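Local structure of WbbZ protein (Klebsiella pneumoniae subsp. pneumoniae NTUH-K2044, 6X1L) at residues I54-G59 and Q90-K95; L13-Y18 and H22-K27; F45-A50 and L205-T210. The protein is of uncharacterised function but belongs to the polysaccharide pyruvyl transferase family, and so may transfer pyruvyl groups to a polysaccharide. All coordinates share one frame; numbering follows the deposited sequence.

Contact 1 of 3, residues I54-G59 and Q90-K95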
loop_
_atom_site.group_PDB
_atom_site.type_symbol
_atom_site.label_atom_id
_atom_site.label_comp_id
_atom_site.label_asym_id
_atom_site.label_seq_id
_atom_site.Cartn_x
_atom_site.Cartn_y
_atom_site.Cartn_z
ATOM N N ILE A 54 -22.164 -5.183 -10.850
ATOM C CA ILE A 54 -21.346 -4.744 -11.974
ATOM C C ILE A 54 -20.715 -3.419 -11.569
ATOM O O ILE A 54 -21.387 -2.574 -10.957
ATOM C CB ILE A 54 -22.161 -4.621 -13.273
ATOM C CG1 ILE A 54 -23.295 -3.606 -13.119
ATOM C CG2 ILE A 54 -22.710 -5.978 -13.691
ATOM C CD1 ILE A 54 -23.898 -3.170 -14.433
ATOM N N PRO A 55 -19.431 -3.206 -11.848
ATOM C CA PRO A 55 -18.800 -1.940 -11.462
ATOM C C PRO A 55 -19.299 -0.799 -12.332
ATOM O O PRO A 55 -19.532 -0.964 -13.532
ATOM C CB PRO A 55 -17.304 -2.205 -11.678
ATOM C CG PRO A 55 -17.264 -3.275 -12.724
ATOM C CD PRO A 55 -18.480 -4.134 -12.485
ATOM N N TYR A 56 -19.476 0.364 -11.710
ATOM C CA TYR A 56 -19.902 1.541 -12.452
ATOM C C TYR A 56 -18.871 1.894 -13.513
ATOM O O TYR A 56 -17.677 2.023 -13.221
ATOM C CB TYR A 56 -20.109 2.722 -11.504
ATOM C CG TYR A 56 -20.416 4.020 -12.219
ATOM C CD1 TYR A 56 -21.719 4.353 -12.565
ATOM C CD2 TYR A 56 -19.401 4.910 -12.553
ATOM C CE1 TYR A 56 -22.003 5.536 -13.225
ATOM C CE2 TYR A 56 -19.673 6.091 -13.215
ATOM C CZ TYR A 56 -20.976 6.401 -13.547
ATOM O OH TYR A 56 -21.250 7.580 -14.202
ATOM N N ARG A 57 -19.334 2.047 -14.750
ATOM C CA ARG A 57 -18.495 2.472 -15.863
ATOM C C ARG A 57 -19.072 3.754 -16.439
ATOM O O ARG A 57 -20.226 3.777 -16.882
ATOM C CB ARG A 57 -18.399 1.385 -16.936
ATOM C CG ARG A 57 -17.593 0.172 -16.507
ATOM C CD ARG A 57 -16.197 0.577 -16.057
ATOM N NE ARG A 57 -15.417 -0.564 -15.589
ATOM N N ASP A 58 -18.275 4.818 -16.421
ATOM C CA ASP A 58 -18.716 6.099 -16.952
ATOM C C ASP A 58 -18.939 5.990 -18.455
ATOM O O ASP A 58 -18.082 5.483 -19.187
ATOM C CB ASP A 58 -17.683 7.182 -16.642
ATOM C CG ASP A 58 -18.243 8.585 -16.770
ATOM O OD1 ASP A 58 -19.203 8.785 -17.546
ATOM O OD2 ASP A 58 -17.720 9.493 -16.092
ATOM N N GLY A 59 -20.094 6.465 -18.914
ATOM C CA GLY A 59 -20.458 6.396 -20.310
ATOM C C GLY A 59 -21.305 5.199 -20.683
ATOM O O GLY A 59 -21.841 5.167 -21.797
ATOM N N GLN A 90 -25.290 13.593 -8.020
ATOM C CA GLN A 90 -26.222 14.503 -8.678
ATOM C C GLN A 90 -26.184 14.344 -10.193
ATOM O O GLN A 90 -27.218 14.468 -10.861
ATOM C CB GLN A 90 -25.915 15.946 -8.282
ATOM C CG GLN A 90 -26.985 16.930 -8.713
ATOM C CD GLN A 90 -26.744 18.325 -8.178
ATOM O OE1 GLN A 90 -27.687 19.042 -7.843
ATOM N NE2 GLN A 90 -25.478 18.720 -8.099
ATOM N N ASN A 91 -25.008 14.066 -10.754
ATOM C CA ASN A 91 -24.881 13.903 -12.196
ATOM C C ASN A 91 -25.340 12.536 -12.685
ATOM O O ASN A 91 -25.544 12.366 -13.891
ATOM C CB ASN A 91 -23.430 14.138 -12.628
ATOM C CG ASN A 91 -22.967 15.561 -12.373
ATOM O OD1 ASN A 91 -23.768 16.495 -12.359
ATOM N ND2 ASN A 91 -21.665 15.732 -12.170
ATOM N N ASN A 92 -25.510 11.564 -11.789
ATOM C CA ASN A 92 -25.852 10.204 -12.181
ATOM C C ASN A 92 -27.161 9.708 -11.582
ATOM O O ASN A 92 -27.576 8.586 -11.895
ATOM C CB ASN A 92 -24.717 9.245 -11.794
ATOM C CG ASN A 92 -23.400 9.598 -12.463
ATOM O OD1 ASN A 92 -23.336 9.789 -13.677
ATOM N ND2 ASN A 92 -22.340 9.697 -11.668
ATOM N N ILE A 93 -27.824 10.511 -10.744
ATOM C CA ILE A 93 -29.044 10.073 -10.066
ATOM C C ILE A 93 -30.146 9.739 -11.066
ATOM O O ILE A 93 -30.980 8.861 -10.812
ATOM C CB ILE A 93 -29.498 11.155 -9.060
ATOM C CG1 ILE A 93 -30.759 10.721 -8.308
ATOM C CG2 ILE A 93 -29.715 12.488 -9.760
ATOM C CD1 ILE A 93 -30.481 10.077 -6.971
ATOM N N GLY A 94 -30.165 10.415 -12.218
ATOM C CA GLY A 94 -31.213 10.183 -13.198
ATOM C C GLY A 94 -31.080 8.880 -13.959
ATOM O O GLY A 94 -32.058 8.426 -14.562
ATOM N N LYS A 95 -29.895 8.265 -13.937
ATOM C CA LYS A 95 -29.660 7.044 -14.700
ATOM C C LYS A 95 -30.269 5.804 -14.057
ATOM O O LYS A 95 -30.488 4.809 -14.757
ATOM C CB LYS A 95 -28.158 6.802 -14.878
ATOM C CG LYS A 95 -27.392 7.892 -15.607
ATOM C CD LYS A 95 -25.911 7.530 -15.673
ATOM C CE LYS A 95 -25.082 8.627 -16.321
ATOM N NZ LYS A 95 -23.639 8.257 -16.375
#

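Contact 2 of 3, residues L13-Y18 and H22-K27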
loop_
_atom_site.group_PDB
_atom_site.type_symbol
_atom_site.label_atom_id
_atom_site.label_comp_id
_atom_site.label_asym_id
_atom_site.label_seq_id
_atom_site.Cartn_x
_atom_site.Cartn_y
_atom_site.Cartn_z
ATOM N N LEU A 13 -30.270 -8.979 5.104
ATOM C CA LEU A 13 -31.556 -9.304 4.493
ATOM C C LEU A 13 -32.039 -8.182 3.584
ATOM O O LEU A 13 -32.590 -8.435 2.507
ATOM C CB LEU A 13 -32.589 -9.592 5.584
ATOM C CG LEU A 13 -32.280 -10.781 6.494
ATOM C CD1 LEU A 13 -33.213 -10.808 7.692
ATOM C CD2 LEU A 13 -32.372 -12.083 5.713
ATOM N N LEU A 14 -31.822 -6.934 3.994
ATOM C CA LEU A 14 -32.302 -5.796 3.216
ATOM C C LEU A 14 -31.618 -5.724 1.856
ATOM O O LEU A 14 -32.284 -5.598 0.822
ATOM C CB LEU A 14 -32.077 -4.511 4.008
ATOM C CG LEU A 14 -32.840 -3.255 3.608
ATOM C CD1 LEU A 14 -34.347 -3.485 3.643
ATOM C CD2 LEU A 14 -32.448 -2.146 4.553
ATOM N N LEU A 15 -30.285 -5.800 1.827
ATOM C CA LEU A 15 -29.607 -5.732 0.539
ATOM C C LEU A 15 -29.905 -6.958 -0.311
ATOM O O LEU A 15 -30.026 -6.844 -1.536
ATOM C CB LEU A 15 -28.102 -5.542 0.739
ATOM C CG LEU A 15 -27.741 -4.055 0.821
ATOM C CD1 LEU A 15 -26.369 -3.846 1.393
ATOM C CD2 LEU A 15 -27.833 -3.401 -0.550
ATOM N N LYS A 16 -30.043 -8.130 0.309
ATOM C CA LYS A 16 -30.462 -9.304 -0.447
ATOM C C LYS A 16 -31.862 -9.125 -1.023
ATOM O O LYS A 16 -32.152 -9.619 -2.120
ATOM C CB LYS A 16 -30.400 -10.552 0.436
ATOM C CG LYS A 16 -28.976 -10.948 0.807
ATOM C CD LYS A 16 -28.851 -12.430 1.108
ATOM C CE LYS A 16 -29.149 -12.735 2.563
ATOM N NZ LYS A 16 -28.694 -14.108 2.919
ATOM N N SER A 17 -32.736 -8.408 -0.312
ATOM C CA SER A 17 -34.076 -8.146 -0.832
ATOM C C SER A 17 -34.022 -7.262 -2.073
ATOM O O SER A 17 -34.713 -7.528 -3.061
ATOM C CB SER A 17 -34.938 -7.500 0.249
ATOM O OG SER A 17 -36.228 -7.193 -0.255
ATOM N N TYR A 18 -33.188 -6.217 -2.048
ATOM C CA TYR A 18 -33.028 -5.369 -3.224
ATOM C C TYR A 18 -32.419 -6.134 -4.390
ATOM O O TYR A 18 -32.725 -5.841 -5.552
ATOM C CB TYR A 18 -32.151 -4.164 -2.893
ATOM C CG TYR A 18 -32.717 -3.232 -1.850
ATOM C CD1 TYR A 18 -34.049 -2.846 -1.879
ATOM C CD2 TYR A 18 -31.912 -2.734 -0.837
ATOM C CE1 TYR A 18 -34.562 -1.988 -0.924
ATOM C CE2 TYR A 18 -32.413 -1.882 0.118
ATOM C CZ TYR A 18 -33.734 -1.512 0.073
ATOM O OH TYR A 18 -34.220 -0.659 1.033
ATOM N N HIS A 22 -33.555 -5.795 -8.423
ATOM C CA HIS A 22 -32.747 -4.966 -9.302
ATOM C C HIS A 22 -31.308 -5.461 -9.283
ATOM O O HIS A 22 -30.875 -6.142 -8.351
ATOM C CB HIS A 22 -32.792 -3.486 -8.884
ATOM C CG HIS A 22 -34.176 -2.963 -8.638
ATOM N ND1 HIS A 22 -34.815 -3.092 -7.424
ATOM C CD2 HIS A 22 -35.038 -2.305 -9.449
ATOM C CE1 HIS A 22 -36.014 -2.541 -7.498
ATOM N NE2 HIS A 22 -36.174 -2.056 -8.715
ATOM N N ARG A 23 -30.562 -5.112 -10.322
ATOM C CA ARG A 23 -29.146 -5.440 -10.349
ATOM C C ARG A 23 -28.335 -4.269 -9.806
ATOM O O ARG A 23 -28.715 -3.102 -9.943
ATOM C CB ARG A 23 -28.686 -5.806 -11.761
ATOM C CG ARG A 23 -28.272 -4.632 -12.608
ATOM C CD ARG A 23 -27.681 -5.079 -13.929
ATOM N NE ARG A 23 -27.407 -3.938 -14.795
ATOM C CZ ARG A 23 -26.883 -4.030 -16.010
ATOM N NH1 ARG A 23 -26.568 -5.217 -16.509
ATOM N NH2 ARG A 23 -26.672 -2.933 -16.724
ATOM N N PHE A 24 -27.217 -4.596 -9.163
ATOM C CA PHE A 24 -26.411 -3.604 -8.468
ATOM C C PHE A 24 -25.344 -3.044 -9.400
ATOM O O PHE A 24 -24.599 -3.802 -10.029
ATOM C CB PHE A 24 -25.748 -4.212 -7.230
ATOM C CG PHE A 24 -26.703 -4.548 -6.119
ATOM C CD1 PHE A 24 -28.052 -4.237 -6.214
ATOM C CD2 PHE A 24 -26.244 -5.169 -4.968
ATOM C CE1 PHE A 24 -28.919 -4.547 -5.189
ATOM C CE2 PHE A 24 -27.109 -5.478 -3.936
ATOM C CZ PHE A 24 -28.447 -5.168 -4.048
ATOM N N VAL A 25 -25.280 -1.720 -9.486
ATOM C CA VAL A 25 -24.185 -1.008 -10.135
ATOM C C VAL A 25 -23.423 -0.299 -9.026
ATOM O O VAL A 25 -23.962 0.609 -8.381
ATOM C CB VAL A 25 -24.685 -0.013 -11.189
ATOM C CG1 VAL A 25 -23.508 0.677 -11.863
ATOM C CG2 VAL A 25 -25.570 -0.715 -12.212
ATOM N N TYR A 26 -22.179 -0.710 -8.787
ATOM C CA TYR A 26 -21.446 -0.305 -7.595
ATOM C C TYR A 26 -20.349 0.689 -7.944
ATOM O O TYR A 26 -19.552 0.453 -8.859
ATOM C CB TYR A 26 -20.849 -1.523 -6.883
ATOM C CG TYR A 26 -19.945 -1.172 -5.720
ATOM C CD1 TYR A 26 -20.463 -0.627 -4.555
ATOM C CD2 TYR A 26 -18.571 -1.394 -5.786
ATOM C CE1 TYR A 26 -19.644 -0.306 -3.488
ATOM C CE2 TYR A 26 -17.743 -1.077 -4.724
ATOM C CZ TYR A 26 -18.286 -0.534 -3.577
ATOM O OH TYR A 26 -17.474 -0.216 -2.515
ATOM N N LYS A 27 -20.310 1.798 -7.205
ATOM C CA LYS A 27 -19.236 2.782 -7.287
ATOM C C LYS A 27 -18.583 2.880 -5.916
ATOM O O LYS A 27 -19.209 3.351 -4.959
ATOM C CB LYS A 27 -19.751 4.148 -7.733
ATOM C CG LYS A 27 -18.639 5.184 -7.867
ATOM C CD LYS A 27 -17.637 4.766 -8.937
ATOM C CE LYS A 27 -16.373 5.625 -8.916
ATOM N NZ LYS A 27 -15.513 5.346 -7.729
#

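Contact 3 of 3, residues F45-A50 and L205-T210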
loop_
_atom_site.group_PDB
_atom_site.type_symbol
_atom_site.label_atom_id
_atom_site.label_comp_id
_atom_site.label_asym_id
_atom_site.label_seq_id
_atom_site.Cartn_x
_atom_site.Cartn_y
_atom_site.Cartn_z
ATOM N N PHE A 45 -18.525 -8.224 2.093
ATOM C CA PHE A 45 -19.963 -8.288 2.342
ATOM C C PHE A 45 -20.715 -8.838 1.134
ATOM O O PHE A 45 -21.625 -9.660 1.287
ATOM C CB PHE A 45 -20.473 -6.899 2.714
ATOM C CG PHE A 45 -21.974 -6.801 2.784
ATOM C CD1 PHE A 45 -22.652 -7.184 3.925
ATOM C CD2 PHE A 45 -22.699 -6.321 1.709
ATOM C CE1 PHE A 45 -24.032 -7.092 3.992
ATOM C CE2 PHE A 45 -24.075 -6.234 1.770
ATOM C CZ PHE A 45 -24.742 -6.616 2.912
ATOM N N PHE A 46 -20.351 -8.399 -0.074
ATOM C CA PHE A 46 -20.996 -8.915 -1.277
ATOM C C PHE A 46 -20.758 -10.411 -1.438
ATOM O O PHE A 46 -21.689 -11.167 -1.737
ATOM C CB PHE A 46 -20.484 -8.172 -2.511
ATOM C CG PHE A 46 -20.957 -6.750 -2.607
ATOM C CD1 PHE A 46 -22.114 -6.344 -1.967
ATOM C CD2 PHE A 46 -20.243 -5.819 -3.348
ATOM C CE1 PHE A 46 -22.552 -5.035 -2.059
ATOM C CE2 PHE A 46 -20.674 -4.511 -3.445
ATOM C CZ PHE A 46 -21.832 -4.117 -2.799
ATOM N N GLU A 47 -19.515 -10.855 -1.250
ATOM C CA GLU A 47 -19.198 -12.263 -1.455
ATOM C C GLU A 47 -19.888 -13.145 -0.422
ATOM O O GLU A 47 -20.349 -14.245 -0.748
ATOM C CB GLU A 47 -17.682 -12.471 -1.414
ATOM C CG GLU A 47 -16.929 -11.768 -2.533
ATOM C CD GLU A 47 -15.431 -12.034 -2.488
ATOM O OE1 GLU A 47 -14.672 -11.302 -3.161
ATOM O OE2 GLU A 47 -15.013 -12.972 -1.778
ATOM N N ARG A 48 -19.977 -12.679 0.825
ATOM C CA ARG A 48 -20.558 -13.511 1.873
ATOM C C ARG A 48 -22.068 -13.642 1.722
ATOM O O ARG A 48 -22.651 -14.630 2.186
ATOM C CB ARG A 48 -20.204 -12.944 3.248
ATOM C CG ARG A 48 -20.416 -13.923 4.386
ATOM C CD ARG A 48 -21.516 -13.453 5.309
ATOM N NE ARG A 48 -21.152 -12.208 5.977
ATOM C CZ ARG A 48 -21.945 -11.554 6.819
ATOM N NH1 ARG A 48 -23.153 -12.026 7.099
ATOM N NH2 ARG A 48 -21.529 -10.430 7.382
ATOM N N ASN A 49 -22.718 -12.673 1.082
ATOM C CA ASN A 49 -24.159 -12.705 0.872
ATOM C C ASN A 49 -24.537 -13.066 -0.559
ATOM O O ASN A 49 -25.691 -12.865 -0.952
ATOM C CB ASN A 49 -24.778 -11.358 1.251
ATOM C CG ASN A 49 -24.734 -11.095 2.746
ATOM O OD1 ASN A 49 -24.096 -10.146 3.201
ATOM N ND2 ASN A 49 -25.419 -11.933 3.518
ATOM N N ALA A 50 -23.592 -13.595 -1.343
ATOM C CA ALA A 50 -23.832 -13.989 -2.733
ATOM C C ALA A 50 -24.413 -12.848 -3.563
ATOM O O ALA A 50 -25.230 -13.072 -4.457
ATOM C CB ALA A 50 -24.743 -15.219 -2.817
ATOM N N LEU A 205 -6.540 -4.341 -5.176
ATOM C CA LEU A 205 -5.838 -3.177 -4.650
ATOM C C LEU A 205 -6.424 -2.734 -3.316
ATOM O O LEU A 205 -5.678 -2.364 -2.400
ATOM C CB LEU A 205 -5.878 -2.044 -5.677
ATOM C CG LEU A 205 -5.191 -0.723 -5.335
ATOM C CD1 LEU A 205 -3.803 -0.963 -4.755
ATOM C CD2 LEU A 205 -5.105 0.137 -6.583
ATOM N N ALA A 206 -7.756 -2.777 -3.173
ATOM C CA ALA A 206 -8.357 -2.403 -1.896
ATOM C C ALA A 206 -7.943 -3.369 -0.794
ATOM O O ALA A 206 -7.584 -2.948 0.312
ATOM C CB ALA A 206 -9.893 -2.346 -2.010
ATOM N N ARG A 207 -8.001 -4.673 -1.066
ATOM C CA ARG A 207 -7.693 -5.638 -0.013
ATOM C C ARG A 207 -6.207 -5.625 0.342
ATOM O O ARG A 207 -5.842 -5.754 1.517
ATOM C CB ARG A 207 -8.140 -7.038 -0.433
ATOM C CG ARG A 207 -9.664 -7.226 -0.342
ATOM C CD ARG A 207 -10.019 -8.695 -0.192
ATOM N NE ARG A 207 -11.461 -8.928 -0.105
ATOM C CZ ARG A 207 -12.221 -9.255 -1.143
ATOM N NH1 ARG A 207 -11.679 -9.381 -2.346
ATOM N NH2 ARG A 207 -13.523 -9.465 -0.983
ATOM N N ASN A 208 -5.332 -5.454 -0.650
ATOM C CA ASN A 208 -3.902 -5.471 -0.350
ATOM C C ASN A 208 -3.455 -4.180 0.327
ATOM O O ASN A 208 -2.600 -4.217 1.221
ATOM C CB ASN A 208 -3.109 -5.748 -1.623
ATOM C CG ASN A 208 -3.200 -7.196 -2.045
ATOM O OD1 ASN A 208 -3.190 -8.097 -1.207
ATOM N ND2 ASN A 208 -3.304 -7.430 -3.342
ATOM N N SER A 209 -4.033 -3.037 -0.053
ATOM C CA SER A 209 -3.791 -1.817 0.712
ATOM C C SER A 209 -4.247 -1.978 2.156
ATOM O O SER A 209 -3.588 -1.492 3.083
ATOM C CB SER A 209 -4.500 -0.630 0.065
ATOM O OG SER A 209 -4.439 0.507 0.913
ATOM N N THR A 210 -5.375 -2.661 2.368
ATOM C CA THR A 210 -5.856 -2.875 3.726
ATOM C C THR A 210 -4.945 -3.833 4.487
ATOM O O THR A 210 -4.729 -3.670 5.695
ATOM C CB THR A 210 -7.301 -3.389 3.687
ATOM O OG1 THR A 210 -8.119 -2.446 2.980
ATOM C CG2 THR A 210 -7.849 -3.562 5.082
#

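Contact 1 of 3, residues I54-G59 and Q90-K95
The ring of Tyr56 presents its hydroxyl end to the side chains of Asn92 and Lys95. Lys95 NZ lies at the ring's edge, near its plane, whereas the amide of Asn92 stands obliquely beyond the hydroxyl, its plane turned 53° from that of the ring. Phe88, earlier on helix 84-92, meets the same tyrosine edge-to-face, and Val25 and Lys27 of the neighbouring strand also pack against it. The ring leaves the loop after strand 53-55 with CG trans to the backbone nitrogen (chi1 174°) and spans to residues 92-95.

Three polar atoms gather there. Lys95 NZ gives Tyr56 OH a weak hydrogen bond of 3.3 Å and Asn92 OD1 a shorter one of 3.1 Å. The second comes in above the carbonyl plane, 36° out of it. Tyr56 OH and Asn92 OD1 are themselves 3.1 Å apart. The lysine chain, straight beyond CG, lets its ammonium group reach the Asn92 amide; the backbone turns between the two residues, with Lys95 N bonded to Asn92 O at 3.1 Å. Asp58 OD1, at 4.6 Å from Lys95 NZ, adds an opposite charge nearby without touching it. The ammonium group thus links two oxygens from separate parts of the chain, and its charge would probably polarise the phenol of this buried tyrosine.

Contact 2 of 3, residues L13-Y18 and H22-K27
Phe24 pushes the far end of its ring against helix 6-21, where it meets Leu15 and Tyr18, one helical turn apart. Its CZ lies 4.0 Å from Leu15 CD2, and its CE1 is equally far, 4.0 Å, from Tyr18 CB. A third neighbour, the Leu15 carbonyl oxygen, sits at the ring edge, near its plane, 3.4 Å from Phe24 CZ. The ring therefore turns C-H groups, not its pi face, to that oxygen. Tyr18 contributes the root of its side chain rather than its phenol: chi1 of -63° sets CG beside the backbone nitrogen, and the phenol leads away from the strand.

This is a tight helix-to-strand connection, in which helix 6-21 passes almost directly into strand 23-27, an inner strand of the six-stranded parallel sheet of a Rossmann-like domain, in keeping with the GT-B clan of the family. The turn is closed by the backbone bond from His22 N to Tyr18 O, 3.0 Å long with an N-H...O angle of 158°. The imidazole of His22 brings its edge toward that same carbonyl, and ND1, 3.9 Å from Tyr18 O, is buried without a polar partner in the model. His97 lies against the His22 ring with the two planes about 20° apart, while Phe45 of helix 33-48 packs on Leu15 and His19 meets the Phe24 ring edge-to-face.

Contact 3 of 3, residues F45-A50 and L205-T210
Arg207 reaches from helix 203-218 toward Glu47 near the end of helix 33-48. Its CB points at the other helix, and the chain runs extended from CG to NE, carrying the guanidinium across the gap. At the tip, NH2 donates to Glu47 OE1 over 3.1 Å in a salt bridge whose hydrogen bond is weak and bent, with an N-H...O angle of 146°. NH1 stands farther from that oxygen, 3.6 Å from Glu47 OE1. The carboxylate oxygen lies at the guanidinium edge, near its plane, but the planes of the two flat groups are 63° apart and the contact is one-sided: Glu47 OE2 stays 3.9 Å from Arg207 NH2. While NE has a weak hydrogen bond to Tyr159 OH, the stronger partner of NH2 is Asp44, one helical turn before Glu47, and the two carboxylates that share this nitrogen probably stabilise its positive charge.

Glu47, extended beyond CG, approaches from the opposite direction. Just past it, Ala50, with positive phi, is the C-prime residue of a Schellman motif that ends helix 33-48. Elsewhere along this helix, Ser40 touches Ala206 and hydrogen-bonds to Thr210, while Val37 packs on Thr210. The surface ion pair thus joins two helices that also pack directly, and Leu205, Asn208 and Ser209 of helix 203-218 lie against the second subunit.

How the contacts relate
Contacts 1 and 2 serve the same parallel sheet, since strands 53-55 and 23-27 are neighbours in it and are joined by probable backbone hydrogen bonds from Ile54 N to Phe24 O and from Tyr56 N to Tyr26 O. Contact 1 is buried and polar, contact 2 partly buried and mainly apolar around one backbone bond, and contact 3 a surface ion pair. Contact 3 spans over 150 residues, and contact 1 is nested within that loop, whereas contact 2 closes before either opens. Helix 33-48 ties contact 3 to contact 2 through packing of Phe45 on Leu15 and of Phe46 on Tyr26.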